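Local atomic coordinates of SufC protein (Thermus thermophilus, PDB entry 2D2E), a protein that binds and hydrolyses ATP as the cytoplasmic ABC-type ATPase of the Suf system, probably powering iron-sulfur cluster assembly. Residues A[98-109]-A[114-122]; A[203-214]-A[225-235]. All blocks are in the same frame, centred on the assembly; numbering follows the deposited sequence.

Interaction 1: A[98-109]-A[114-122]. With GOL (glycerol), chain D.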
loop_
_atom_site.group_PDB
_atom_site.type_symbol
_atom_site.label_atom_id
_atom_site.label_comp_id
_atom_site.label_asym_id
_atom_site.label_seq_id
_atom_site.Cartn_x
_atom_site.Cartn_y
_atom_site.Cartn_z
ATOM N N ALA A 98 -16.667 -0.966 -13.796
ATOM C CA ALA A 98 -16.649 -2.396 -14.107
ATOM C C ALA A 98 -15.671 -2.713 -15.252
ATOM O O ALA A 98 -14.851 -3.636 -15.138
ATOM C CB ALA A 98 -18.066 -2.893 -14.459
ATOM N N ASN A 99 -15.753 -1.960 -16.351
ATOM C CA ASN A 99 -14.853 -2.189 -17.490
ATOM C C ASN A 99 -13.393 -1.978 -17.079
ATOM O O ASN A 99 -12.502 -2.709 -17.504
ATOM C CB ASN A 99 -15.158 -1.215 -18.639
ATOM C CG ASN A 99 -16.280 -1.692 -19.544
ATOM O OD1 ASN A 99 -16.922 -0.890 -20.234
ATOM N ND2 ASN A 99 -16.512 -2.984 -19.560
ATOM N N PHE A 100 -13.154 -0.941 -16.283
ATOM C CA PHE A 100 -11.808 -0.636 -15.832
ATOM C C PHE A 100 -11.256 -1.758 -14.968
ATOM O O PHE A 100 -10.088 -2.142 -15.100
ATOM C CB PHE A 100 -11.795 0.670 -15.043
ATOM C CG PHE A 100 -10.437 1.051 -14.548
ATOM C CD1 PHE A 100 -9.428 1.373 -15.447
ATOM C CD2 PHE A 100 -10.147 1.040 -13.188
ATOM C CE1 PHE A 100 -8.144 1.678 -15.002
ATOM C CE2 PHE A 100 -8.864 1.345 -12.734
ATOM C CZ PHE A 100 -7.869 1.662 -13.640
ATOM N N LEU A 101 -12.092 -2.294 -14.085
ATOM C CA LEU A 101 -11.647 -3.372 -13.217
ATOM C C LEU A 101 -11.315 -4.623 -14.016
ATOM O O LEU A 101 -10.371 -5.346 -13.688
ATOM C CB LEU A 101 -12.714 -3.695 -12.168
ATOM C CG LEU A 101 -12.323 -3.443 -10.710
ATOM C CD1 LEU A 101 -11.099 -4.281 -10.356
ATOM C CD2 LEU A 101 -12.031 -1.976 -10.502
ATOM N N ARG A 102 -12.083 -4.874 -15.072
ATOM C CA ARG A 102 -11.841 -6.054 -15.892
ATOM C C ARG A 102 -10.505 -5.881 -16.605
ATOM O O ARG A 102 -9.720 -6.826 -16.695
ATOM C CB ARG A 102 -12.958 -6.240 -16.909
ATOM C CG ARG A 102 -13.000 -7.642 -17.510
ATOM C CD ARG A 102 -14.327 -7.855 -18.159
ATOM N NE ARG A 102 -14.390 -9.093 -18.919
ATOM C CZ ARG A 102 -15.346 -9.344 -19.805
ATOM N NH1 ARG A 102 -16.299 -8.443 -20.016
ATOM N NH2 ARG A 102 -15.337 -10.475 -20.497
ATOM N N LEU A 103 -10.252 -4.668 -17.091
ATOM C CA LEU A 103 -8.988 -4.367 -17.749
ATOM C C LEU A 103 -7.837 -4.571 -16.762
ATOM O O LEU A 103 -6.807 -5.156 -17.119
ATOM C CB LEU A 103 -8.973 -2.915 -18.259
ATOM C CG LEU A 103 -7.665 -2.414 -18.891
ATOM C CD1 LEU A 103 -7.270 -3.357 -20.002
ATOM C CD2 LEU A 103 -7.834 -1.020 -19.463
ATOM N N ALA A 104 -8.010 -4.086 -15.529
ATOM C CA ALA A 104 -6.978 -4.221 -14.503
ATOM C C ALA A 104 -6.719 -5.675 -14.155
ATOM O O ALA A 104 -5.577 -6.070 -13.981
ATOM C CB ALA A 104 -7.374 -3.447 -13.226
ATOM N N LEU A 105 -7.783 -6.467 -14.022
ATOM C CA LEU A 105 -7.608 -7.867 -13.676
ATOM C C LEU A 105 -6.956 -8.646 -14.819
ATOM O O LEU A 105 -6.102 -9.495 -14.566
ATOM C CB LEU A 105 -8.957 -8.494 -13.300
ATOM C CG LEU A 105 -8.976 -9.937 -12.813
ATOM C CD1 LEU A 105 -8.266 -10.038 -11.459
ATOM C CD2 LEU A 105 -10.434 -10.406 -12.710
ATOM N N GLN A 106 -7.334 -8.349 -16.065
ATOM C CA GLN A 106 -6.757 -9.037 -17.239
ATOM C C GLN A 106 -5.273 -8.707 -17.394
ATOM O O GLN A 106 -4.482 -9.553 -17.812
ATOM C CB GLN A 106 -7.509 -8.649 -18.519
ATOM C CG GLN A 106 -8.909 -9.245 -18.573
ATOM C CD GLN A 106 -9.630 -9.020 -19.894
ATOM O OE1 GLN A 106 -9.232 -8.183 -20.726
ATOM N NE2 GLN A 106 -10.708 -9.752 -20.088
ATOM N N ALA A 107 -4.906 -7.479 -17.058
ATOM C CA ALA A 107 -3.506 -7.061 -17.138
ATOM C C ALA A 107 -2.687 -7.816 -16.088
ATOM O O ALA A 107 -1.583 -8.313 -16.370
ATOM C CB ALA A 107 -3.395 -5.543 -16.907
ATOM N N LYS A 108 -3.238 -7.919 -14.879
ATOM C CA LYS A 108 -2.555 -8.601 -13.787
ATOM C C LYS A 108 -2.436 -10.112 -14.021
ATOM O O LYS A 108 -1.421 -10.723 -13.676
ATOM C CB LYS A 108 -3.293 -8.310 -12.471
ATOM C CG LYS A 108 -2.517 -8.622 -11.190
ATOM C CD LYS A 108 -2.797 -10.022 -10.686
ATOM C CE LYS A 108 -2.092 -10.293 -9.361
ATOM N NZ LYS A 108 -2.336 -11.687 -8.903
ATOM N N LEU A 109 -3.459 -10.709 -14.624
ATOM C CA LEU A 109 -3.475 -12.151 -14.876
ATOM C C LEU A 109 -2.822 -12.598 -16.192
ATOM O O LEU A 109 -2.500 -13.782 -16.358
ATOM C CB LEU A 109 -4.921 -12.667 -14.806
ATOM C CG LEU A 109 -5.649 -12.579 -13.456
ATOM C CD1 LEU A 109 -7.089 -13.080 -13.576
ATOM C CD2 LEU A 109 -4.894 -13.410 -12.418
ATOM N N GLY A 114 -13.316 -14.004 -18.549
ATOM C CA GLY A 114 -14.689 -14.017 -19.022
ATOM C C GLY A 114 -15.670 -13.361 -18.057
ATOM O O GLY A 114 -15.325 -13.116 -16.906
ATOM N N VAL A 115 -16.891 -13.087 -18.511
ATOM C CA VAL A 115 -17.882 -12.440 -17.655
ATOM C C VAL A 115 -18.159 -13.216 -16.364
ATOM O O VAL A 115 -18.366 -12.615 -15.322
ATOM C CB VAL A 115 -19.248 -12.215 -18.385
ATOM C CG1 VAL A 115 -19.106 -11.155 -19.479
ATOM C CG2 VAL A 115 -19.736 -13.528 -18.974
ATOM N N ALA A 116 -18.167 -14.542 -16.427
ATOM C CA ALA A 116 -18.457 -15.326 -15.234
ATOM C C ALA A 116 -17.402 -15.168 -14.141
ATOM O O ALA A 116 -17.717 -14.910 -12.978
ATOM C CB ALA A 116 -18.628 -16.804 -15.593
ATOM N N GLU A 117 -16.139 -15.314 -14.522
ATOM C CA GLU A 117 -15.061 -15.177 -13.555
ATOM C C GLU A 117 -15.034 -13.750 -13.028
ATOM O O GLU A 117 -14.900 -13.514 -11.817
ATOM C CB GLU A 117 -13.703 -15.489 -14.211
ATOM C CG GLU A 117 -12.535 -15.400 -13.239
ATOM C CD GLU A 117 -11.173 -15.592 -13.905
ATOM O OE1 GLU A 117 -11.137 -15.920 -15.105
ATOM O OE2 GLU A 117 -10.138 -15.417 -13.219
ATOM N N PHE A 118 -15.167 -12.794 -13.940
ATOM C CA PHE A 118 -15.119 -11.399 -13.541
ATOM C C PHE A 118 -16.211 -11.073 -12.538
ATOM O O PHE A 118 -15.932 -10.570 -11.448
ATOM C CB PHE A 118 -15.286 -10.469 -14.747
ATOM C CG PHE A 118 -15.386 -9.017 -14.369
ATOM C CD1 PHE A 118 -14.261 -8.320 -13.959
ATOM C CD2 PHE A 118 -16.609 -8.350 -14.422
ATOM C CE1 PHE A 118 -14.340 -6.971 -13.600
ATOM C CE2 PHE A 118 -16.704 -7.001 -14.063
ATOM C CZ PHE A 118 -15.551 -6.309 -13.651
ATOM N N TRP A 119 -17.460 -11.372 -12.885
ATOM C CA TRP A 119 -18.534 -11.020 -11.964
ATOM C C TRP A 119 -18.561 -11.814 -10.673
ATOM O O TRP A 119 -19.013 -11.310 -9.638
ATOM C CB TRP A 119 -19.896 -11.088 -12.677
ATOM C CG TRP A 119 -20.121 -9.893 -13.563
ATOM C CD1 TRP A 119 -20.057 -9.848 -14.932
ATOM C CD2 TRP A 119 -20.389 -8.561 -13.130
ATOM N NE1 TRP A 119 -20.269 -8.561 -15.372
ATOM C CE2 TRP A 119 -20.478 -7.753 -14.287
ATOM C CE3 TRP A 119 -20.564 -7.967 -11.872
ATOM C CZ2 TRP A 119 -20.736 -6.381 -14.221
ATOM C CZ3 TRP A 119 -20.821 -6.606 -11.811
ATOM C CH2 TRP A 119 -20.907 -5.828 -12.981
ATOM N N THR A 120 -18.062 -13.040 -10.708
ATOM C CA THR A 120 -18.040 -13.840 -9.494
ATOM C C THR A 120 -17.060 -13.199 -8.517
ATOM O O THR A 120 -17.359 -13.049 -7.328
ATOM C CB THR A 120 -17.647 -15.293 -9.818
ATOM O OG1 THR A 120 -18.703 -15.883 -10.597
ATOM C CG2 THR A 120 -17.445 -16.104 -8.546
ATOM N N LYS A 121 -15.911 -12.770 -9.030
ATOM C CA LYS A 121 -14.898 -12.127 -8.191
ATOM C C LYS A 121 -15.337 -10.752 -7.710
ATOM O O LYS A 121 -15.094 -10.372 -6.548
ATOM C CB LYS A 121 -13.580 -12.030 -8.962
ATOM C CG LYS A 121 -12.892 -13.383 -9.093
ATOM C CD LYS A 121 -11.583 -13.272 -9.858
ATOM C CE LYS A 121 -10.849 -14.598 -9.865
ATOM N NZ LYS A 121 -9.613 -14.503 -10.679
ATOM N N VAL A 122 -15.986 -10.001 -8.596
ATOM C CA VAL A 122 -16.480 -8.683 -8.246
ATOM C C VAL A 122 -17.557 -8.810 -7.179
ATOM O O VAL A 122 -17.557 -8.060 -6.206
ATOM C CB VAL A 122 -17.081 -7.947 -9.476
ATOM C CG1 VAL A 122 -18.024 -6.861 -9.018
ATOM C CG2 VAL A 122 -15.967 -7.335 -10.314
HETATM C C1 GOL D . -18.899 -6.809 -17.838
HETATM O O1 GOL D . -20.314 -7.457 -18.147
HETATM C C2 GOL D . -18.615 -5.458 -17.882
HETATM O O2 GOL D . -19.652 -4.697 -17.484
HETATM C C3 GOL D . -17.509 -5.323 -18.292
HETATM O O3 GOL D . -16.108 -5.673 -18.839
#
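Phe118 carries most of the apolar contact between helix 98-109 and the start of helix 115-129. Its ring lies against the backbone and CB atoms of the first helix. Arg102 CB sits over one ring face, a CH-pi contact 4.1 Å from the ring centroid. Val122 CG2 lies over the opposite face. Leu101 CB meets the ring edge in plane, 3.9 Å from Phe118 CE1. With CG anti to the backbone N (chi1 174°), the Phe118 ring extends to the first helix, and CZ comes within 3.1 Å of Ala98 O. Ala98 CB also touches Trp119 CH2 at 4.3 Å.

The two helices, joined by a short loop, meet at a steep angle in the helical part of the ABC ATPase fold. Their axes cross at 107° and approach to 10.9 Å. Leu101 and Leu105 also touch helix 148-160.

Polar groups lie around this apolar patch. The Arg102 chain runs extended past Phe118, and its guanidinium plane is 27° from the ring plane. Arg102 NE bonds to Val113 O in the connecting turn. A glycerol, probably from the crystallisation liquor, accepts a nearly straight bond from Trp119 NE1 to its O1 (3.0 Å), in the plane of the indole. At the other end, Lys121 NZ forms a salt bridge with Glu117 OE2 (2.8 Å), which accepts on its anti lone pair, away from OE1. Leu109 CD1 packs against this pair, 3.9 Å from Glu117 OE2. Glu117 OE1 pairs with Arg111.

Interaction 2: A[203-214]-A[225-235]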
loop_
_atom_site.group_PDB
_atom_site.type_symbol
_atom_site.label_atom_id
_atom_site.label_comp_id
_atom_site.label_asym_id
_atom_site.label_seq_id
_atom_site.Cartn_x
_atom_site.Cartn_y
_atom_site.Cartn_z
ATOM N N GLN A 203 -1.608 9.359 13.046
ATOM C CA GLN A 203 -2.006 8.090 13.635
ATOM C C GLN A 203 -3.476 7.727 13.337
ATOM O O GLN A 203 -3.844 6.562 13.415
ATOM C CB GLN A 203 -1.853 8.177 15.167
ATOM C CG GLN A 203 -2.245 6.906 15.941
ATOM C CD GLN A 203 -3.722 6.825 16.359
ATOM O OE1 GLN A 203 -4.482 7.781 16.243
ATOM N NE2 GLN A 203 -4.110 5.668 16.845
ATOM N N ARG A 204 -4.290 8.726 12.991
ATOM C CA ARG A 204 -5.732 8.524 12.775
ATOM C C ARG A 204 -6.194 7.223 12.133
ATOM O O ARG A 204 -7.033 6.521 12.693
ATOM C CB ARG A 204 -6.335 9.695 11.988
ATOM C CG ARG A 204 -7.874 9.739 12.034
ATOM C CD ARG A 204 -8.385 9.863 13.479
ATOM N NE ARG A 204 -7.692 10.938 14.191
ATOM C CZ ARG A 204 -7.954 12.235 14.047
ATOM N NH1 ARG A 204 -8.915 12.637 13.225
ATOM N NH2 ARG A 204 -7.226 13.130 14.701
ATOM N N ILE A 205 -5.663 6.895 10.962
ATOM C CA ILE A 205 -6.108 5.674 10.286
ATOM C C ILE A 205 -5.922 4.396 11.096
ATOM O O ILE A 205 -6.637 3.396 10.880
ATOM C CB ILE A 205 -5.434 5.553 8.885
ATOM C CG1 ILE A 205 -6.159 4.492 8.036
ATOM C CG2 ILE A 205 -3.946 5.205 9.035
ATOM C CD1 ILE A 205 -5.674 4.454 6.576
ATOM N N LEU A 206 -4.979 4.425 12.034
ATOM C CA LEU A 206 -4.681 3.243 12.824
ATOM C C LEU A 206 -5.729 2.927 13.875
ATOM O O LEU A 206 -5.651 1.897 14.559
ATOM C CB LEU A 206 -3.271 3.363 13.418
ATOM C CG LEU A 206 -2.226 3.586 12.321
ATOM C CD1 LEU A 206 -0.834 3.727 12.946
ATOM C CD2 LEU A 206 -2.231 2.426 11.330
ATOM N N ASN A 207 -6.708 3.815 13.999
ATOM C CA ASN A 207 -7.827 3.563 14.905
ATOM C C ASN A 207 -8.830 2.708 14.118
ATOM O O ASN A 207 -9.694 2.040 14.714
ATOM C CB ASN A 207 -8.475 4.873 15.328
ATOM C CG ASN A 207 -7.579 5.684 16.237
ATOM O OD1 ASN A 207 -7.101 5.182 17.255
ATOM N ND2 ASN A 207 -7.337 6.929 15.872
ATOM N N TYR A 208 -8.710 2.716 12.782
ATOM C CA TYR A 208 -9.604 1.923 11.933
ATOM C C TYR A 208 -8.917 0.644 11.446
ATOM O O TYR A 208 -9.575 -0.361 11.222
ATOM C CB TYR A 208 -10.119 2.719 10.697
ATOM C CG TYR A 208 -10.507 4.131 11.007
ATOM C CD1 TYR A 208 -9.939 5.197 10.318
ATOM C CD2 TYR A 208 -11.415 4.419 12.037
ATOM C CE1 TYR A 208 -10.246 6.525 10.657
ATOM C CE2 TYR A 208 -11.732 5.744 12.373
ATOM C CZ TYR A 208 -11.139 6.787 11.683
ATOM O OH TYR A 208 -11.426 8.098 12.028
ATOM N N ILE A 209 -7.590 0.699 11.300
ATOM C CA ILE A 209 -6.798 -0.462 10.883
ATOM C C ILE A 209 -5.830 -0.697 12.033
ATOM O O ILE A 209 -4.809 -0.022 12.112
ATOM C CB ILE A 209 -5.915 -0.188 9.624
ATOM C CG1 ILE A 209 -6.749 0.380 8.483
ATOM C CG2 ILE A 209 -5.240 -1.484 9.186
ATOM C CD1 ILE A 209 -5.947 0.691 7.192
ATOM N N GLN A 210 -6.130 -1.642 12.915
ATOM C CA GLN A 210 -5.235 -1.905 14.032
ATOM C C GLN A 210 -3.967 -2.622 13.524
ATOM O O GLN A 210 -4.049 -3.720 12.981
ATOM C CB GLN A 210 -5.948 -2.777 15.056
ATOM C CG GLN A 210 -5.021 -3.224 16.172
ATOM C CD GLN A 210 -5.755 -3.587 17.448
ATOM O OE1 GLN A 210 -6.914 -3.215 17.635
ATOM N NE2 GLN A 210 -5.098 -4.292 18.351
ATOM N N PRO A 211 -2.783 -2.015 13.703
ATOM C CA PRO A 211 -1.546 -2.645 13.238
ATOM C C PRO A 211 -0.941 -3.644 14.232
ATOM O O PRO A 211 -1.062 -3.473 15.454
ATOM C CB PRO A 211 -0.613 -1.454 13.014
ATOM C CG PRO A 211 -1.016 -0.515 14.142
ATOM C CD PRO A 211 -2.551 -0.620 14.139
ATOM N N ASP A 212 -0.318 -4.680 13.697
ATOM C CA ASP A 212 0.362 -5.677 14.518
ATOM C C ASP A 212 1.695 -5.107 14.980
ATOM O O ASP A 212 2.216 -5.481 16.037
ATOM C CB ASP A 212 0.602 -6.944 13.705
ATOM C CG ASP A 212 -0.681 -7.592 13.295
ATOM O OD1 ASP A 212 -1.458 -8.005 14.195
ATOM O OD2 ASP A 212 -0.937 -7.672 12.088
ATOM N N LYS A 213 2.247 -4.185 14.192
ATOM C CA LYS A 213 3.538 -3.566 14.512
ATOM C C LYS A 213 3.587 -2.186 13.862
ATOM O O LYS A 213 3.003 -1.977 12.793
ATOM C CB LYS A 213 4.697 -4.434 13.982
ATOM C CG LYS A 213 6.106 -3.936 14.372
ATOM C CD LYS A 213 7.142 -5.009 14.028
ATOM C CE LYS A 213 8.567 -4.618 14.382
ATOM N NZ LYS A 213 9.498 -5.771 14.076
ATOM N N VAL A 214 4.240 -1.255 14.547
ATOM C CA VAL A 214 4.438 0.106 14.070
ATOM C C VAL A 214 5.937 0.371 13.935
ATOM O O VAL A 214 6.700 0.107 14.875
ATOM C CB VAL A 214 3.859 1.126 15.068
ATOM C CG1 VAL A 214 4.221 2.554 14.617
ATOM C CG2 VAL A 214 2.352 0.940 15.166
ATOM N N THR A 225 10.383 0.811 16.851
ATOM C CA THR A 225 9.300 -0.098 16.484
ATOM C C THR A 225 8.554 -0.441 17.757
ATOM O O THR A 225 9.111 -0.348 18.867
ATOM C CB THR A 225 9.789 -1.408 15.868
ATOM O OG1 THR A 225 10.507 -2.146 16.863
ATOM C CG2 THR A 225 10.688 -1.155 14.666
ATOM N N GLY A 226 7.292 -0.811 17.606
ATOM C CA GLY A 226 6.478 -1.178 18.755
ATOM C C GLY A 226 5.094 -1.618 18.344
ATOM O O GLY A 226 4.850 -1.867 17.159
ATOM N N GLY A 227 4.194 -1.747 19.317
ATOM C CA GLY A 227 2.826 -2.112 18.991
ATOM C C GLY A 227 2.037 -0.839 18.718
ATOM O O GLY A 227 2.622 0.256 18.577
ATOM N N PRO A 228 0.702 -0.933 18.634
ATOM C CA PRO A 228 -0.177 0.209 18.377
ATOM C C PRO A 228 0.027 1.348 19.384
ATOM O O PRO A 228 -0.194 2.525 19.065
ATOM C CB PRO A 228 -1.579 -0.389 18.497
ATOM C CG PRO A 228 -1.386 -1.828 18.156
ATOM C CD PRO A 228 -0.067 -2.183 18.780
ATOM N N GLU A 229 0.438 0.991 20.605
ATOM C CA GLU A 229 0.644 1.992 21.640
ATOM C C GLU A 229 1.690 3.019 21.228
ATOM O O GLU A 229 1.634 4.175 21.655
ATOM C CB GLU A 229 1.073 1.330 22.961
ATOM C CG GLU A 229 2.430 0.647 22.885
ATOM C CD GLU A 229 2.336 -0.831 22.536
ATOM O OE1 GLU A 229 1.324 -1.271 21.953
ATOM O OE2 GLU A 229 3.294 -1.571 22.851
ATOM N N LEU A 230 2.652 2.598 20.410
ATOM C CA LEU A 230 3.695 3.522 19.959
ATOM C C LEU A 230 3.084 4.592 19.067
ATOM O O LEU A 230 3.427 5.764 19.172
ATOM C CB LEU A 230 4.796 2.784 19.199
ATOM C CG LEU A 230 5.901 3.650 18.563
ATOM C CD1 LEU A 230 6.549 4.574 19.625
ATOM C CD2 LEU A 230 6.946 2.737 17.908
ATOM N N ALA A 231 2.164 4.203 18.184
ATOM C CA ALA A 231 1.522 5.196 17.323
ATOM C C ALA A 231 0.679 6.138 18.174
ATOM O O ALA A 231 0.607 7.330 17.912
ATOM C CB ALA A 231 0.631 4.504 16.282
ATOM N N LEU A 232 0.033 5.595 19.202
ATOM C CA LEU A 232 -0.794 6.412 20.077
ATOM C C LEU A 232 0.022 7.467 20.809
ATOM O O LEU A 232 -0.364 8.645 20.869
ATOM C CB LEU A 232 -1.518 5.518 21.095
ATOM C CG LEU A 232 -2.543 4.575 20.442
ATOM C CD1 LEU A 232 -2.889 3.401 21.360
ATOM C CD2 LEU A 232 -3.780 5.373 20.092
ATOM N N GLU A 233 1.155 7.054 21.361
ATOM C CA GLU A 233 1.981 7.997 22.097
ATOM C C GLU A 233 2.552 9.053 21.155
ATOM O O GLU A 233 2.649 10.214 21.511
ATOM C CB GLU A 233 3.092 7.273 22.862
ATOM C CG GLU A 233 3.761 8.209 23.877
ATOM C CD GLU A 233 4.524 7.488 24.971
ATOM O OE1 GLU A 233 4.885 8.163 25.964
ATOM O OE2 GLU A 233 4.763 6.264 24.844
ATOM N N LEU A 234 2.903 8.650 19.933
ATOM C CA LEU A 234 3.404 9.602 18.944
ATOM C C LEU A 234 2.333 10.631 18.619
ATOM O O LEU A 234 2.629 11.816 18.451
ATOM C CB LEU A 234 3.782 8.893 17.637
ATOM C CG LEU A 234 5.247 8.565 17.383
ATOM C CD1 LEU A 234 5.342 7.768 16.081
ATOM C CD2 LEU A 234 6.060 9.852 17.276
ATOM N N GLU A 235 1.080 10.197 18.513
ATOM C CA GLU A 235 0.031 11.149 18.211
ATOM C C GLU A 235 -0.169 12.128 19.377
ATOM O O GLU A 235 -0.361 13.328 19.171
ATOM C CB GLU A 235 -1.272 10.420 17.895
ATOM C CG GLU A 235 -2.299 11.288 17.184
ATOM C CD GLU A 235 -1.789 11.920 15.889
ATOM O OE1 GLU A 235 -0.920 11.340 15.154
ATOM O OE2 GLU A 235 -2.273 13.019 15.564
HETATM O O HOH W 1 -2.572 3.120 17.435
HETATM O O HOH W 2 11.616 -4.667 15.489
#
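The base of the beta hairpin 213-218/221-226 meets here with the loop that leads into it and the helix 228-237 that follows it, in the ABC ATPase domain. Val214 and Gly226 make an antiparallel hydrogen-bonded pair. Val214 N donates to Gly226 O at 2.8 Å, and Gly226 N donates back to Val214 O at 2.9 Å. Val214 CG2 meets Ala231 CB at 4.1 Å. Leu206 CD1 reaches the same methyl at 3.7 Å. Ala231 also touches Met35 of strand 31-35, so the helix packs against the central sheet. Pro211 and Pro228 meet through their CG atoms.

Gln203 lies along the helix. Its chain bends at chi2 (-89°), which carries the amide past Leu232 CD2. Gln203 NE2 donates to Asn207 OD1 from above the carbonyl plane, and also to a water that donates to Pro228 O. Cutting the side chain back to an alanine would probably leave Asn207 OD1 and the water without the amide donor and open a gap beside Leu232. The backbone is held separately: Gln203 N donates to Glu235 OE1 at 3.0 Å (161°), from above the carboxylate plane. At the far end, a second water accepts from Lys213 NZ at 2.8 Å and hydrogen-bonds to Thr225 OG1.

Interactions 1 and 2 lie on opposite sides of the chain's centre and do not touch. Their centres are 34 Å apart, and their nearest atoms about 19 Å. They follow one another in the chain, 98-109/114-122 closing before 203-214/225-235 opens. Interaction 1 joins two helices of the helical part and lies away from the annotated nucleotide site. Interaction 2 belongs to the sheet side. There the side chain of Val214 is about 10 Å from that of Lys42, a Walker A residue that binds ADP in another structure of this protein. No nucleotide is bound here; the glycerol at interaction 1 is probably incidental.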